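A1 protein (PDB 3RLK) is a minor structural protein of phage Qbeta, made by read-through of the coat gene, whose read-through domain probably serves on the virion during infection. Local coordinates at residues Gly26-Val40 against Tyr53-Leu67. Residues are numbered along the deposited sequence; the frame is centred on the assembly and turned at random.
Sequences GKYTCPFAIWSLEEV and YNAVELQPREFDVAL
Trp35 lies against Ala55 and Glu57 where strands 34-38 and 53-58 run antiparallel, their short axes at 142°. Followed outward, its CB faces the carbonyl oxygen of Val56. With CG anti to the carbonyl carbon (chi1 -56°), the six-membered ring swings across the partner strand: CD2 passes beside Glu57 CA, CE3 comes within 3.4 Å of Glu57 N and also meets Ala55 CB, while at the far rim CZ3 approaches Glu57 CB to 3.6 Å and CH2, the tip, still meets it. That CB stands 4.1 Å from the six-membered ring centroid and 29° off its normal, an off-centre CH-pi contact.

Next to it, Ser36 and Val56 form a hydrogen-bonded pair: Ser36 N donates to Val56 O (2.7 Å), and Val56 N donates back to Ser36 O. Near the corner at Glu39, the side-chain amide of Asn54 donates from ND2 to OE1 of Glu39 (2.7 Å), reaching the oxygen on its anti side.

Between the two ladders the backbones part, and Ile34 CD1 packs against Arg61 CD (3.5 Å). Water 3 joins Ile34 N to Leu58 O, and water 2 joins Cys30 O to Arg61 N. Backbone pairing resumes with Cys30 N donating to Arg61 O (3.0 Å) and continues to Tyr28 and Phe63, whose side chains run side by side, CD2 of Phe63 at the edge of the Tyr28 ring. Lys27 NZ reaches Asp64 OD1 at 2.7 Å, a salt bridge entering from above the carboxylate plane.

The contact thus joins a two-stranded ladder, 28-29 with 62-63, to the mixed sheet of this beta-barrel domain. There strand 34-38 also pairs with 140-143, strand 52-58 runs parallel to 117-121, and Phe132 of strand 129-135 meets Trp35 edge-to-face.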
# COMPACT_ATOMS: atom_id res chain seq x y z
N GLY A 26 6.26 -0.34 18.44
CA GLY A 26 4.98 0.22 18.98
C GLY A 26 3.80 -0.19 18.13
O GLY A 26 3.88 -1.13 17.32
N LYS A 27 2.70 0.54 18.27
CA LYS A 27 1.48 0.25 17.44
C LYS A 27 1.07 1.62 16.82
O LYS A 27 1.43 2.71 17.32
CB LYS A 27 0.31 -0.21 18.31
CG LYS A 27 0.57 -1.39 19.28
CD LYS A 27 -0.27 -2.59 18.85
CE LYS A 27 0.08 -3.91 19.58
NZ LYS A 27 1.21 -4.68 18.93
N TYR A 28 0.31 1.55 15.76
CA TYR A 28 -0.15 2.77 15.05
C TYR A 28 -1.50 2.43 14.39
O TYR A 28 -1.60 1.52 13.54
CB TYR A 28 0.88 3.11 13.99
CG TYR A 28 0.51 4.28 13.11
CD1 TYR A 28 0.08 4.10 11.78
CD2 TYR A 28 0.62 5.58 13.59
CE1 TYR A 28 -0.23 5.12 10.95
CE2 TYR A 28 0.30 6.68 12.74
CZ TYR A 28 -0.09 6.47 11.42
OH TYR A 28 -0.41 7.59 10.69
N THR A 29 -2.53 3.19 14.77
CA THR A 29 -3.87 3.01 14.17
C THR A 29 -3.90 3.54 12.74
O THR A 29 -3.43 4.67 12.49
CB THR A 29 -4.90 3.85 14.94
OG1 THR A 29 -4.93 3.46 16.33
CG2 THR A 29 -6.25 3.62 14.36
N CYS A 30 -4.36 2.70 11.81
CA CYS A 30 -4.51 3.11 10.43
C CYS A 30 -5.34 4.40 10.39
O CYS A 30 -6.45 4.45 10.94
CB CYS A 30 -5.22 2.03 9.62
SG CYS A 30 -5.24 2.43 7.90
N PRO A 31 -4.79 5.46 9.81
CA PRO A 31 -5.40 6.76 9.93
C PRO A 31 -6.50 7.06 8.91
O PRO A 31 -7.04 8.15 8.89
CB PRO A 31 -4.21 7.70 9.74
CG PRO A 31 -3.28 7.00 8.94
CD PRO A 31 -3.52 5.52 9.04
N PHE A 32 -6.84 6.09 8.07
CA PHE A 32 -7.94 6.22 7.14
C PHE A 32 -8.94 5.13 7.42
O PHE A 32 -8.61 4.16 8.13
CB PHE A 32 -7.44 6.11 5.70
CG PHE A 32 -6.48 7.20 5.33
CD1 PHE A 32 -6.94 8.48 5.05
CD2 PHE A 32 -5.10 6.95 5.33
CE1 PHE A 32 -6.04 9.53 4.78
CE2 PHE A 32 -4.20 7.98 5.09
CZ PHE A 32 -4.68 9.29 4.77
N ALA A 33 -10.17 5.35 6.93
CA ALA A 33 -11.21 4.37 7.10
C ALA A 33 -10.75 3.03 6.52
O ALA A 33 -10.08 2.93 5.44
CB ALA A 33 -12.48 4.82 6.41
N ILE A 34 -11.12 1.98 7.23
CA ILE A 34 -10.86 0.62 6.72
C ILE A 34 -12.18 -0.22 6.49
O ILE A 34 -13.18 0.09 7.13
CB ILE A 34 -9.86 -0.11 7.56
CG1 ILE A 34 -10.35 -0.24 9.00
CG2 ILE A 34 -8.47 0.59 7.48
CD1 ILE A 34 -9.61 -1.45 9.75
N TRP A 35 -12.12 -1.25 5.59
CA TRP A 35 -13.34 -1.81 4.99
C TRP A 35 -13.18 -3.28 4.81
O TRP A 35 -12.05 -3.76 4.76
CB TRP A 35 -13.53 -1.23 3.59
CG TRP A 35 -13.57 0.27 3.62
CD1 TRP A 35 -12.46 1.12 3.61
CD2 TRP A 35 -14.73 1.09 3.74
NE1 TRP A 35 -12.91 2.43 3.68
CE2 TRP A 35 -14.29 2.43 3.74
CE3 TRP A 35 -16.15 0.82 3.77
CZ2 TRP A 35 -15.18 3.51 3.79
CZ3 TRP A 35 -17.03 1.92 3.82
CH2 TRP A 35 -16.54 3.22 3.86
N SER A 36 -14.34 -3.95 4.67
CA SER A 36 -14.38 -5.38 4.26
C SER A 36 -15.07 -5.37 2.88
O SER A 36 -16.16 -4.76 2.73
CB SER A 36 -15.18 -6.22 5.28
OG SER A 36 -15.32 -7.56 4.85
N LEU A 37 -14.44 -5.98 1.88
CA LEU A 37 -15.00 -6.14 0.57
C LEU A 37 -15.18 -7.66 0.25
O LEU A 37 -14.26 -8.30 -0.16
CB LEU A 37 -14.05 -5.48 -0.47
CG LEU A 37 -14.29 -4.00 -0.72
CD1 LEU A 37 -13.83 -3.16 0.47
CD2 LEU A 37 -13.47 -3.67 -2.05
N GLU A 38 -16.38 -8.22 0.49
CA GLU A 38 -16.57 -9.65 0.28
C GLU A 38 -17.85 -9.94 -0.49
O GLU A 38 -17.86 -10.89 -1.28
CB GLU A 38 -16.61 -10.43 1.61
CG GLU A 38 -15.35 -10.50 2.48
CD GLU A 38 -14.07 -10.96 1.76
OE1 GLU A 38 -14.10 -11.74 0.73
OE2 GLU A 38 -13.01 -10.54 2.26
N GLU A 39 -18.87 -9.13 -0.26
CA GLU A 39 -20.18 -9.28 -0.93
C GLU A 39 -20.06 -8.70 -2.32
O GLU A 39 -19.56 -7.56 -2.50
CB GLU A 39 -21.28 -8.53 -0.20
CG GLU A 39 -22.63 -8.81 -0.85
CD GLU A 39 -23.77 -8.10 -0.18
OE1 GLU A 39 -23.90 -6.88 -0.36
OE2 GLU A 39 -24.58 -8.77 0.50
N VAL A 40 -20.49 -9.46 -3.32
CA VAL A 40 -20.41 -8.94 -4.68
C VAL A 40 -21.56 -8.02 -5.10
O VAL A 40 -22.76 -8.38 -5.03
CB VAL A 40 -20.30 -10.09 -5.71
CG1 VAL A 40 -20.26 -9.56 -7.07
CG2 VAL A 40 -19.03 -10.92 -5.40
N TYR A 53 -17.23 -5.10 -5.51
CA TYR A 53 -17.77 -5.46 -4.19
C TYR A 53 -18.52 -4.28 -3.56
O TYR A 53 -18.35 -3.09 -3.90
CB TYR A 53 -16.64 -5.89 -3.25
CG TYR A 53 -15.93 -7.14 -3.72
CD1 TYR A 53 -16.29 -8.38 -3.23
CD2 TYR A 53 -14.85 -7.07 -4.64
CE1 TYR A 53 -15.65 -9.56 -3.67
CE2 TYR A 53 -14.20 -8.22 -5.07
CZ TYR A 53 -14.61 -9.47 -4.57
OH TYR A 53 -13.98 -10.63 -4.99
N ASN A 54 -19.36 -4.65 -2.62
CA ASN A 54 -19.93 -3.69 -1.72
C ASN A 54 -18.95 -3.53 -0.59
O ASN A 54 -18.61 -4.52 0.09
CB ASN A 54 -21.24 -4.26 -1.18
CG ASN A 54 -22.42 -4.10 -2.16
OD1 ASN A 54 -22.59 -3.06 -2.80
ND2 ASN A 54 -23.26 -5.10 -2.22
N ALA A 55 -18.48 -2.30 -0.34
CA ALA A 55 -17.61 -2.03 0.78
C ALA A 55 -18.33 -1.87 2.09
O ALA A 55 -19.23 -1.03 2.18
CB ALA A 55 -16.68 -0.77 0.48
N VAL A 56 -17.95 -2.66 3.11
CA VAL A 56 -18.53 -2.52 4.45
C VAL A 56 -17.51 -1.96 5.45
O VAL A 56 -16.43 -2.51 5.60
CB VAL A 56 -19.14 -3.88 4.93
CG1 VAL A 56 -19.60 -3.82 6.44
CG2 VAL A 56 -20.29 -4.33 3.93
N GLU A 57 -17.85 -0.86 6.13
CA GLU A 57 -16.87 -0.22 7.09
C GLU A 57 -16.58 -1.07 8.36
O GLU A 57 -17.48 -1.71 8.93
CB GLU A 57 -17.35 1.22 7.38
CG GLU A 57 -16.31 2.16 7.92
CD GLU A 57 -16.99 3.54 8.32
OE1 GLU A 57 -18.15 3.80 7.92
OE2 GLU A 57 -16.33 4.31 9.00
N LEU A 58 -15.31 -1.14 8.74
CA LEU A 58 -14.87 -1.77 9.97
C LEU A 58 -14.47 -0.73 11.02
O LEU A 58 -14.13 0.45 10.67
CB LEU A 58 -13.64 -2.67 9.66
CG LEU A 58 -13.97 -3.68 8.56
CD1 LEU A 58 -12.61 -4.22 8.16
CD2 LEU A 58 -14.82 -4.78 9.19
N GLN A 59 -14.47 -1.12 12.29
CA GLN A 59 -13.97 -0.22 13.27
C GLN A 59 -12.42 -0.12 13.06
O GLN A 59 -11.82 -1.00 12.49
CB GLN A 59 -14.27 -0.77 14.71
CG GLN A 59 -15.79 -0.73 15.08
CD GLN A 59 -16.24 0.71 15.43
OE1 GLN A 59 -15.54 1.42 16.15
NE2 GLN A 59 -17.37 1.10 14.91
N PRO A 60 -11.80 0.99 13.47
CA PRO A 60 -10.35 1.16 13.31
C PRO A 60 -9.49 0.04 13.91
O PRO A 60 -9.83 -0.60 14.95
CB PRO A 60 -10.07 2.50 14.00
CG PRO A 60 -11.39 3.20 13.95
CD PRO A 60 -12.47 2.17 14.06
N ARG A 61 -8.31 -0.15 13.32
CA ARG A 61 -7.40 -1.23 13.76
C ARG A 61 -5.99 -0.66 13.82
O ARG A 61 -5.71 0.31 13.13
CB ARG A 61 -7.42 -2.39 12.73
CG ARG A 61 -8.66 -3.31 12.89
CD ARG A 61 -8.92 -4.21 11.72
NE ARG A 61 -10.18 -4.93 11.94
CZ ARG A 61 -10.45 -6.16 11.48
NH1 ARG A 61 -9.55 -6.84 10.74
NH2 ARG A 61 -11.63 -6.75 11.80
N GLU A 62 -5.10 -1.32 14.57
CA GLU A 62 -3.67 -0.92 14.69
C GLU A 62 -2.69 -1.87 13.94
O GLU A 62 -2.79 -3.08 14.07
CB GLU A 62 -3.28 -0.94 16.17
CG GLU A 62 -3.90 0.18 16.95
CD GLU A 62 -3.62 -0.01 18.49
OE1 GLU A 62 -3.59 -1.18 18.98
OE2 GLU A 62 -3.45 1.03 19.19
N PHE A 63 -1.74 -1.29 13.19
CA PHE A 63 -0.51 -1.99 12.77
C PHE A 63 0.45 -2.16 13.95
O PHE A 63 0.43 -1.40 14.94
CB PHE A 63 0.23 -1.16 11.70
CG PHE A 63 -0.63 -0.79 10.52
CD1 PHE A 63 -0.98 -1.75 9.55
CD2 PHE A 63 -1.05 0.51 10.32
CE1 PHE A 63 -1.73 -1.39 8.39
CE2 PHE A 63 -1.80 0.88 9.21
CZ PHE A 63 -2.16 -0.03 8.24
N ASP A 64 1.27 -3.22 13.88
CA ASP A 64 2.20 -3.54 14.95
C ASP A 64 3.56 -2.91 14.61
O ASP A 64 4.59 -3.60 14.60
CB ASP A 64 2.35 -5.05 15.06
CG ASP A 64 1.08 -5.73 15.57
OD1 ASP A 64 0.36 -5.12 16.40
OD2 ASP A 64 0.86 -6.91 15.21
N VAL A 65 3.52 -1.65 14.23
CA VAL A 65 4.76 -0.82 14.18
C VAL A 65 4.39 0.51 14.77
O VAL A 65 3.17 0.88 14.68
CB VAL A 65 5.28 -0.55 12.73
CG1 VAL A 65 5.89 -1.74 12.17
CG2 VAL A 65 4.18 0.03 11.77
N ALA A 66 5.38 1.24 15.35
CA ALA A 66 5.20 2.67 15.74
C ALA A 66 5.37 3.51 14.48
O ALA A 66 6.15 3.16 13.58
CB ALA A 66 6.20 3.16 16.82
N LEU A 67 4.66 4.64 14.41
CA LEU A 67 4.95 5.54 13.29
C LEU A 67 6.43 5.80 13.20
O LEU A 67 6.97 5.75 12.07
CB LEU A 67 4.24 6.87 13.46
CG LEU A 67 4.49 7.91 12.38
CD1 LEU A 67 3.97 7.45 11.01
CD2 LEU A 67 3.68 9.12 12.86
O HOH W 1 2.86 5.27 16.43
O HOH W 2 -7.97 1.81 11.36
O HOH W 3 -12.52 2.48 9.79
O HOH W 4 -18.78 -6.68 1.58